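Local coordinates for protein aldehyde dehydrogenase (PDB 5KF0) that probably oxidises aldehydes to carboxylic acids with a nicotinamide cofactor, binds NADPH and assembles as a tetramer, at residues 123-135 and 141-153. Sequence-based numbering, arbitrary orientation.
Sequences EAVRIDGEVLNLE and QGYTGYTRRVPIG
Leu132 and Gly145 pair backbone to backbone in the antiparallel hairpin of strands 129-133 and 143-151, two of the three strands of the arm that serves for oligomerisation in aldehyde dehydrogenases. Leu132 N reaches Gly145 O at 2.8 Å from above the carbonyl plane, while Gly145 N returns a nearly straight bond (172°) to a lone pair of Leu132 O. Next along the ladder, Thr147 N donates to Glu130 O, but Glu130 N goes to a side chain: it bonds Thr147 OG1 at 2.8 Å instead of a backbone carbonyl. Thr147 can offer that oxygen because OG1 sits between its own N and carbonyl carbon (chi1 73°), which turns CG2 toward Leu132 CD1, the two side chains crossing at about a right angle. A water joins the same hydroxyl to Glu130 OE2, and Glu130 OE1 forms a salt bridge with Arg468 of the third subunit. Val131 and Tyr146 run side by side, pointing the same way, with both valine methyls near ring atoms CD1 and CE1, and CG1 3.8 Å from CE1. Leu134 lays CD1 against the glycine backbone, 3.4 Å from Gly145 N. Toward the base, where direct backbone pairing has ended, a water accepts from Arg149 N and donates to Ile127 O, and Ile127 CG2 rests on the CB and CG of Arg149. Strand 475-483 flanks 143-151 on its other edge, and residues 129-131 continue the sheet into the second subunit. At the far end, extended Glu135 closes the hairpin loop, its OE2 taking Gly142 N on the anti lone pair at 2.7 Å.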
ATOM      1  N   GLU A 123     -13.758  -5.660   4.099  1.00 12.39           N
ATOM      2  CA  GLU A 123     -13.060  -4.381   4.151  1.00 12.60           C
ATOM      3  C   GLU A 123     -13.317  -3.646   5.456  1.00  9.73           C
ATOM      4  O   GLU A 123     -12.493  -2.816   5.858  1.00 13.70           O
ATOM      5  CB  GLU A 123     -13.453  -3.497   2.961  1.00 11.70           C
ATOM      6  CG  GLU A 123     -13.030  -4.062   1.598  1.00 11.76           C
ATOM      7  CD  GLU A 123     -11.520  -4.030   1.377  1.00 15.48           C
ATOM      8  OE1 GLU A 123     -10.808  -3.333   2.136  1.00 14.47           O
ATOM      9  OE2 GLU A 123     -11.044  -4.705   0.440  1.00 14.09           O
ATOM     10  N   ALA A 124     -14.413  -3.967   6.155  1.00 11.04           N
ATOM     11  CA  ALA A 124     -14.748  -3.238   7.375  1.00 13.26           C
ATOM     12  C   ALA A 124     -13.673  -3.372   8.447  1.00 12.03           C
ATOM     13  O   ALA A 124     -13.553  -2.495   9.310  1.00 12.53           O
ATOM     14  CB  ALA A 124     -16.086  -3.735   7.934  1.00 13.82           C
ATOM     15  N   VAL A 125     -12.914  -4.469   8.443  1.00 10.24           N
ATOM     16  CA  VAL A 125     -11.918  -4.696   9.479  1.00 11.63           C
ATOM     17  C   VAL A 125     -10.509  -4.391   8.991  1.00 13.31           C
ATOM     18  O   VAL A 125      -9.539  -4.757   9.663  1.00 14.55           O
ATOM     19  CB  VAL A 125     -12.006  -6.124  10.045  1.00 13.63           C
ATOM     20  CG1 VAL A 125     -13.314  -6.310  10.809  1.00 14.91           C
ATOM     21  CG2 VAL A 125     -11.884  -7.166   8.926  1.00 15.04           C
ATOM     22  N   ARG A 126     -10.367  -3.727   7.842  1.00 11.64           N
ATOM     23  CA  ARG A 126      -9.018  -3.389   7.378  1.00 12.57           C
ATOM     24  C   ARG A 126      -8.960  -1.968   6.827  1.00 13.13           C
ATOM     25  O   ARG A 126      -8.203  -1.672   5.889  1.00 14.04           O
ATOM     26  CB  ARG A 126      -8.496  -4.415   6.362  1.00 17.94           C
ATOM     27  CG  ARG A 126      -9.513  -4.917   5.368  1.00 20.46           C
ATOM     28  CD  ARG A 126      -8.939  -5.999   4.423  1.00 18.31           C
ATOM     29  NE  ARG A 126      -8.270  -7.152   5.047  1.00 16.24           N
ATOM     30  CZ  ARG A 126      -8.867  -8.132   5.727  1.00 16.50           C
ATOM     31  NH1 ARG A 126     -10.178  -8.119   5.942  1.00 17.38           N
ATOM     32  NH2 ARG A 126      -8.143  -9.133   6.216  1.00 18.58           N
ATOM     33  N   ILE A 127      -9.708  -1.049   7.440  1.00 11.31           N
ATOM     34  CA  ILE A 127      -9.596   0.365   7.103  1.00 11.89           C
ATOM     35  C   ILE A 127      -8.377   0.912   7.846  1.00 13.60           C
ATOM     36  O   ILE A 127      -8.503   1.550   8.900  1.00 18.77           O
ATOM     37  CB  ILE A 127     -10.883   1.139   7.452  1.00 15.30           C
ATOM     38  CG1 ILE A 127     -12.092   0.431   6.832  1.00 14.32           C
ATOM     39  CG2 ILE A 127     -10.810   2.569   6.914  1.00 16.77           C
ATOM     40  CD1 ILE A 127     -13.421   1.110   7.093  1.00 14.89           C
ATOM     41  N   ASP A 128      -7.194   0.641   7.313  1.00 11.93           N
ATOM     42  CA  ASP A 128      -5.941   0.971   7.978  1.00 11.12           C
ATOM     43  C   ASP A 128      -5.519   2.402   7.655  1.00 12.95           C
ATOM     44  O   ASP A 128      -6.072   3.062   6.778  1.00 17.22           O
ATOM     45  CB  ASP A 128      -4.838   0.006   7.545  1.00 10.82           C
ATOM     46  CG  ASP A 128      -5.064  -1.430   8.037  1.00 13.08           C
ATOM     47  OD1 ASP A 128      -5.806  -1.645   9.028  1.00 13.85           O
ATOM     48  OD2 ASP A 128      -4.484  -2.340   7.407  1.00 17.71           O
ATOM     49  N   GLY A 129      -4.491   2.860   8.362  1.00 12.30           N
ATOM     50  CA  GLY A 129      -3.886   4.151   8.103  1.00 10.88           C
ATOM     51  C   GLY A 129      -2.398   4.001   7.881  1.00 11.32           C
ATOM     52  O   GLY A 129      -1.898   2.882   7.696  1.00 12.29           O
ATOM     53  N   GLU A 130      -1.676   5.120   7.907  1.00 12.02           N
ATOM     54  CA  GLU A 130      -0.254   5.122   7.623  1.00  8.92           C
ATOM     55  C   GLU A 130       0.516   5.816   8.735  1.00 10.01           C
ATOM     56  O   GLU A 130       0.032   6.780   9.344  1.00 11.58           O
ATOM     57  CB  GLU A 130       0.052   5.840   6.299  1.00 10.76           C
ATOM     58  CG  GLU A 130      -0.564   5.210   5.066  1.00 11.74           C
ATOM     59  CD  GLU A 130      -0.533   6.184   3.893  1.00 14.84           C
ATOM     60  OE1 GLU A 130       0.510   6.264   3.238  1.00 19.03           O
ATOM     61  OE2 GLU A 130      -1.529   6.913   3.677  1.00 20.37           O
ATOM     62  N   VAL A 131       1.735   5.334   8.972  1.00  9.44           N
ATOM     63  CA  VAL A 131       2.718   6.042   9.787  1.00  9.03           C
ATOM     64  C   VAL A 131       3.676   6.696   8.804  1.00 12.74           C
ATOM     65  O   VAL A 131       4.431   6.004   8.119  1.00 12.97           O
ATOM     66  CB  VAL A 131       3.460   5.103  10.753  1.00 11.38           C
ATOM     67  CG1 VAL A 131       4.422   5.916  11.621  1.00 12.65           C
ATOM     68  CG2 VAL A 131       2.477   4.342  11.638  1.00 11.62           C
ATOM     69  N   LEU A 132       3.624   8.023   8.700  1.00  9.53           N
ATOM     70  CA  LEU A 132       4.331   8.749   7.651  1.00 10.09           C
ATOM     71  C   LEU A 132       5.659   9.312   8.149  1.00 11.71           C
ATOM     72  O   LEU A 132       5.704   9.989   9.181  1.00 10.97           O
ATOM     73  CB  LEU A 132       3.462   9.898   7.137  1.00 11.25           C
ATOM     74  CG  LEU A 132       2.100   9.532   6.568  1.00 12.16           C
ATOM     75  CD1 LEU A 132       1.274  10.807   6.377  1.00 12.59           C
ATOM     76  CD2 LEU A 132       2.243   8.757   5.250  1.00 14.16           C
ATOM     77  N   ASN A 133       6.732   9.076   7.391  1.00  9.71           N
ATOM     78  CA  ASN A 133       7.948   9.839   7.652  1.00 11.04           C
ATOM     79  C   ASN A 133       7.706  11.287   7.265  1.00 10.21           C
ATOM     80  O   ASN A 133       7.365  11.575   6.113  1.00 11.62           O
ATOM     81  CB  ASN A 133       9.156   9.320   6.884  1.00 10.71           C
ATOM     82  CG  ASN A 133      10.358  10.230   7.082  1.00 10.49           C
ATOM     83  OD1 ASN A 133      10.796  10.450   8.222  1.00 13.87           O
ATOM     84  ND2 ASN A 133      10.859  10.816   5.990  1.00 13.49           N
ATOM     85  N   LEU A 134       7.883  12.186   8.229  1.00 10.45           N
ATOM     86  CA  LEU A 134       7.808  13.614   7.981  1.00 10.77           C
ATOM     87  C   LEU A 134       9.166  14.286   8.053  1.00 11.79           C
ATOM     88  O   LEU A 134       9.267  15.475   7.732  1.00 12.16           O
ATOM     89  CB  LEU A 134       6.853  14.282   8.988  1.00 12.13           C
ATOM     90  CG  LEU A 134       5.405  13.771   8.984  1.00 12.51           C
ATOM     91  CD1 LEU A 134       4.557  14.632   9.912  1.00 11.41           C
ATOM     92  CD2 LEU A 134       4.794  13.778   7.578  1.00 13.73           C
ATOM     93  N   GLU A 135      10.219  13.558   8.436  1.00 13.62           N
ATOM     94  CA  GLU A 135      11.552  14.153   8.529  1.00 12.19           C
ATOM     95  C   GLU A 135      12.182  14.209   7.134  1.00 16.97           C
ATOM     96  O   GLU A 135      13.099  13.461   6.785  1.00 16.84           O
ATOM     97  CB  GLU A 135      12.423  13.379   9.513  1.00 12.30           C
ATOM     98  CG  GLU A 135      11.860  13.298  10.914  1.00 12.78           C
ATOM     99  CD  GLU A 135      12.875  12.722  11.898  1.00 25.26           C
ATOM    100  OE1 GLU A 135      13.455  11.656  11.612  1.00 36.18           O
ATOM    101  OE2 GLU A 135      13.108  13.340  12.949  1.00 24.68           O
ATOM    102  N   GLN A 141      12.542  17.921  11.701  1.00 13.59           N
ATOM    103  CA  GLN A 141      13.163  16.932  12.572  1.00 13.83           C
ATOM    104  C   GLN A 141      12.301  16.729  13.809  1.00 14.81           C
ATOM    105  O   GLN A 141      11.866  17.696  14.441  1.00 15.51           O
ATOM    106  CB  GLN A 141      14.575  17.365  12.987  1.00 16.37           C
ATOM    107  CG  GLN A 141      15.328  16.223  13.674  1.00 15.95           C
ATOM    108  CD  GLN A 141      16.712  16.600  14.174  1.00 28.74           C
ATOM    109  OE1 GLN A 141      17.122  17.762  14.116  1.00 32.64           O
ATOM    110  NE2 GLN A 141      17.435  15.612  14.683  1.00 25.78           N
ATOM    111  N   GLY A 142      12.038  15.464  14.146  1.00 15.37           N
ATOM    112  CA  GLY A 142      11.288  15.143  15.341  1.00 15.97           C
ATOM    113  C   GLY A 142       9.787  15.050  15.165  1.00 17.02           C
ATOM    114  O   GLY A 142       9.082  14.785  16.150  1.00 18.66           O
ATOM    115  N   TYR A 143       9.267  15.264  13.954  1.00 12.08           N
ATOM    116  CA  TYR A 143       7.838  15.128  13.684  1.00 11.83           C
ATOM    117  C   TYR A 143       7.545  13.811  12.969  1.00 15.57           C
ATOM    118  O   TYR A 143       8.311  13.384  12.100  1.00 14.21           O
ATOM    119  CB  TYR A 143       7.331  16.278  12.810  1.00 12.62           C
ATOM    120  CG  TYR A 143       7.389  17.675  13.400  1.00 12.59           C
ATOM    121  CD1 TYR A 143       6.244  18.291  13.910  1.00 12.84           C
ATOM    122  CD2 TYR A 143       8.576  18.397  13.397  1.00 13.97           C
ATOM    123  CE1 TYR A 143       6.290  19.585  14.411  1.00 13.48           C
ATOM    124  CE2 TYR A 143       8.636  19.681  13.911  1.00 15.30           C
ATOM    125  CZ  TYR A 143       7.492  20.275  14.406  1.00 15.63           C
ATOM    126  OH  TYR A 143       7.577  21.564  14.882  1.00 15.36           O
ATOM    127  N   THR A 144       6.408  13.195  13.308  1.00 11.09           N
ATOM    128  CA  THR A 144       5.909  11.988  12.655  1.00 11.32           C
ATOM    129  C   THR A 144       4.411  12.130  12.423  1.00 12.58           C
ATOM    130  O   THR A 144       3.696  12.719  13.244  1.00 12.08           O
ATOM    131  CB  THR A 144       6.168  10.733  13.513  1.00 15.13           C
ATOM    132  OG1 THR A 144       7.557  10.645  13.836  1.00 16.73           O
ATOM    133  CG2 THR A 144       5.718   9.445  12.784  1.00 12.57           C
ATOM    134  N   GLY A 145       3.929  11.568  11.319  1.00 11.35           N
ATOM    135  CA  GLY A 145       2.516  11.623  10.965  1.00 10.25           C
ATOM    136  C   GLY A 145       1.846  10.272  11.166  1.00 10.66           C
ATOM    137  O   GLY A 145       2.455   9.221  10.925  1.00 11.76           O
ATOM    138  N   TYR A 146       0.590  10.314  11.602  1.00 10.63           N
ATOM    139  CA  TYR A 146      -0.257   9.133  11.741  1.00  9.49           C
ATOM    140  C   TYR A 146      -1.604   9.451  11.122  1.00  9.95           C
ATOM    141  O   TYR A 146      -2.167  10.516  11.397  1.00 11.47           O
ATOM    142  CB  TYR A 146      -0.450   8.755  13.221  1.00 10.04           C
ATOM    143  CG  TYR A 146       0.845   8.516  13.954  1.00  9.93           C
ATOM    144  CD1 TYR A 146       1.364   7.233  14.074  1.00 11.77           C
ATOM    145  CD2 TYR A 146       1.552   9.572  14.519  1.00 11.29           C
ATOM    146  CE1 TYR A 146       2.555   7.006  14.728  1.00 13.62           C
ATOM    147  CE2 TYR A 146       2.751   9.355  15.179  1.00 13.94           C
ATOM    148  CZ  TYR A 146       3.243   8.062  15.282  1.00 16.16           C
ATOM    149  OH  TYR A 146       4.435   7.830  15.937  1.00 15.89           O
ATOM    150  N   THR A 147      -2.136   8.544  10.306  1.00  9.86           N
ATOM    151  CA  THR A 147      -3.404   8.814   9.643  1.00  9.77           C
ATOM    152  C   THR A 147      -4.460   7.780  10.012  1.00 11.07           C
ATOM    153  O   THR A 147      -4.162   6.638  10.379  1.00 11.72           O
ATOM    154  CB  THR A 147      -3.269   8.855   8.117  1.00 11.71           C
ATOM    155  OG1 THR A 147      -3.089   7.522   7.599  1.00 12.45           O
ATOM    156  CG2 THR A 147      -2.096   9.747   7.695  1.00 11.56           C
ATOM    157  N   ARG A 148      -5.712   8.211   9.872  1.00 10.93           N
ATOM    158  CA  ARG A 148      -6.888   7.365  10.049  1.00 10.02           C
ATOM    159  C   ARG A 148      -7.971   7.890   9.117  1.00 12.48           C
ATOM    160  O   ARG A 148      -7.914   9.034   8.658  1.00 11.97           O
ATOM    161  CB  ARG A 148      -7.390   7.376  11.500  1.00 10.81           C
ATOM    162  CG  ARG A 148      -7.961   8.743  11.919  1.00 12.39           C
ATOM    163  CD  ARG A 148      -8.122   8.879  13.425  1.00 14.21           C
ATOM    164  NE  ARG A 148      -9.257   8.123  13.958  1.00 14.45           N
ATOM    165  CZ  ARG A 148      -9.596   8.118  15.244  1.00 18.21           C
ATOM    166  NH1 ARG A 148      -8.886   8.816  16.131  1.00 14.20           N
ATOM    167  NH2 ARG A 148     -10.642   7.411  15.648  1.00 21.97           N
ATOM    168  N   ARG A 149      -8.968   7.048   8.842  1.00 10.47           N
ATOM    169  CA  ARG A 149     -10.120   7.446   8.043  1.00 10.66           C
ATOM    170  C   ARG A 149     -11.318   7.594   8.971  1.00 11.19           C
ATOM    171  O   ARG A 149     -11.730   6.616   9.604  1.00 16.20           O
ATOM    172  CB  ARG A 149     -10.421   6.410   6.961  1.00 12.59           C
ATOM    173  CG  ARG A 149      -9.229   6.050   6.100  1.00 15.42           C
ATOM    174  CD  ARG A 149      -8.764   7.202   5.255  1.00 20.76           C
ATOM    175  NE  ARG A 149      -9.797   7.700   4.350  1.00 22.53           N
ATOM    176  CZ  ARG A 149      -9.561   8.588   3.392  1.00 20.80           C
ATOM    177  NH1 ARG A 149      -8.326   9.052   3.216  1.00 23.18           N
ATOM    178  NH2 ARG A 149     -10.540   9.011   2.608  1.00 16.77           N
ATOM    179  N   VAL A 150     -11.854   8.806   9.071  1.00 10.03           N
ATOM    180  CA  VAL A 150     -12.999   9.119   9.930  0.72 10.00           C
ATOM    181  C   VAL A 150     -14.255   9.122   9.063  1.00 14.89           C
ATOM    182  O   VAL A 150     -14.216   9.662   7.952  1.00 12.15           O
ATOM    183  CB  VAL A 150     -12.799  10.477  10.628  0.72 11.60           C
ATOM    184  CG1 VAL A 150     -14.000  10.835  11.506  0.72 13.57           C
ATOM    185  CG2 VAL A 150     -11.511  10.464  11.456  0.72 16.82           C
ATOM    186  N   PRO A 151     -15.377   8.560   9.502  1.00 15.03           N
ATOM    187  CA  PRO A 151     -16.594   8.640   8.684  1.00 14.26           C
ATOM    188  C   PRO A 151     -16.901  10.090   8.336  1.00 13.71           C
ATOM    189  O   PRO A 151     -16.744  10.991   9.165  1.00 15.36           O
ATOM    190  CB  PRO A 151     -17.684   8.040   9.584  1.00 18.82           C
ATOM    191  CG  PRO A 151     -16.997   7.342  10.677  1.00 17.04           C
ATOM    192  CD  PRO A 151     -15.584   7.841  10.774  1.00 16.56           C
ATOM    193  N   ILE A 152     -17.330  10.320   7.092  1.00 12.65           N
ATOM    194  CA  ILE A 152     -17.529  11.694   6.628  1.00 14.67           C
ATOM    195  C   ILE A 152     -18.733  12.349   7.299  1.00 18.36           C
ATOM    196  O   ILE A 152     -18.785  13.580   7.423  1.00 20.37           O
ATOM    197  CB  ILE A 152     -17.644  11.730   5.093  1.00 13.28           C
ATOM    198  CG1 ILE A 152     -17.473  13.159   4.567  1.00 13.92           C
ATOM    199  CG2 ILE A 152     -18.965  11.099   4.629  1.00 15.18           C
ATOM    200  CD1 ILE A 152     -17.281  13.214   3.045  1.00 15.92           C
ATOM    201  N   GLY A 153     -19.703  11.564   7.746  1.00 18.19           N
ATOM    202  CA  GLY A 153     -20.903  12.106   8.334  1.00 15.63           C
ATOM    203  C   GLY A 153     -22.120  11.551   7.631  1.00 15.62           C
ATOM    204  O   GLY A 153     -22.033  10.544   6.920  1.00 14.16           O
TER
HETATM  205  O   HOH W   1      -8.468   4.340   9.716  1.00 19.93           O
HETATM  206  O   HOH W   2      -3.848   6.810   5.050  1.00 25.19           O
HETATM  207  O   HOH W   3       8.904  11.145  10.749  1.00 13.23           O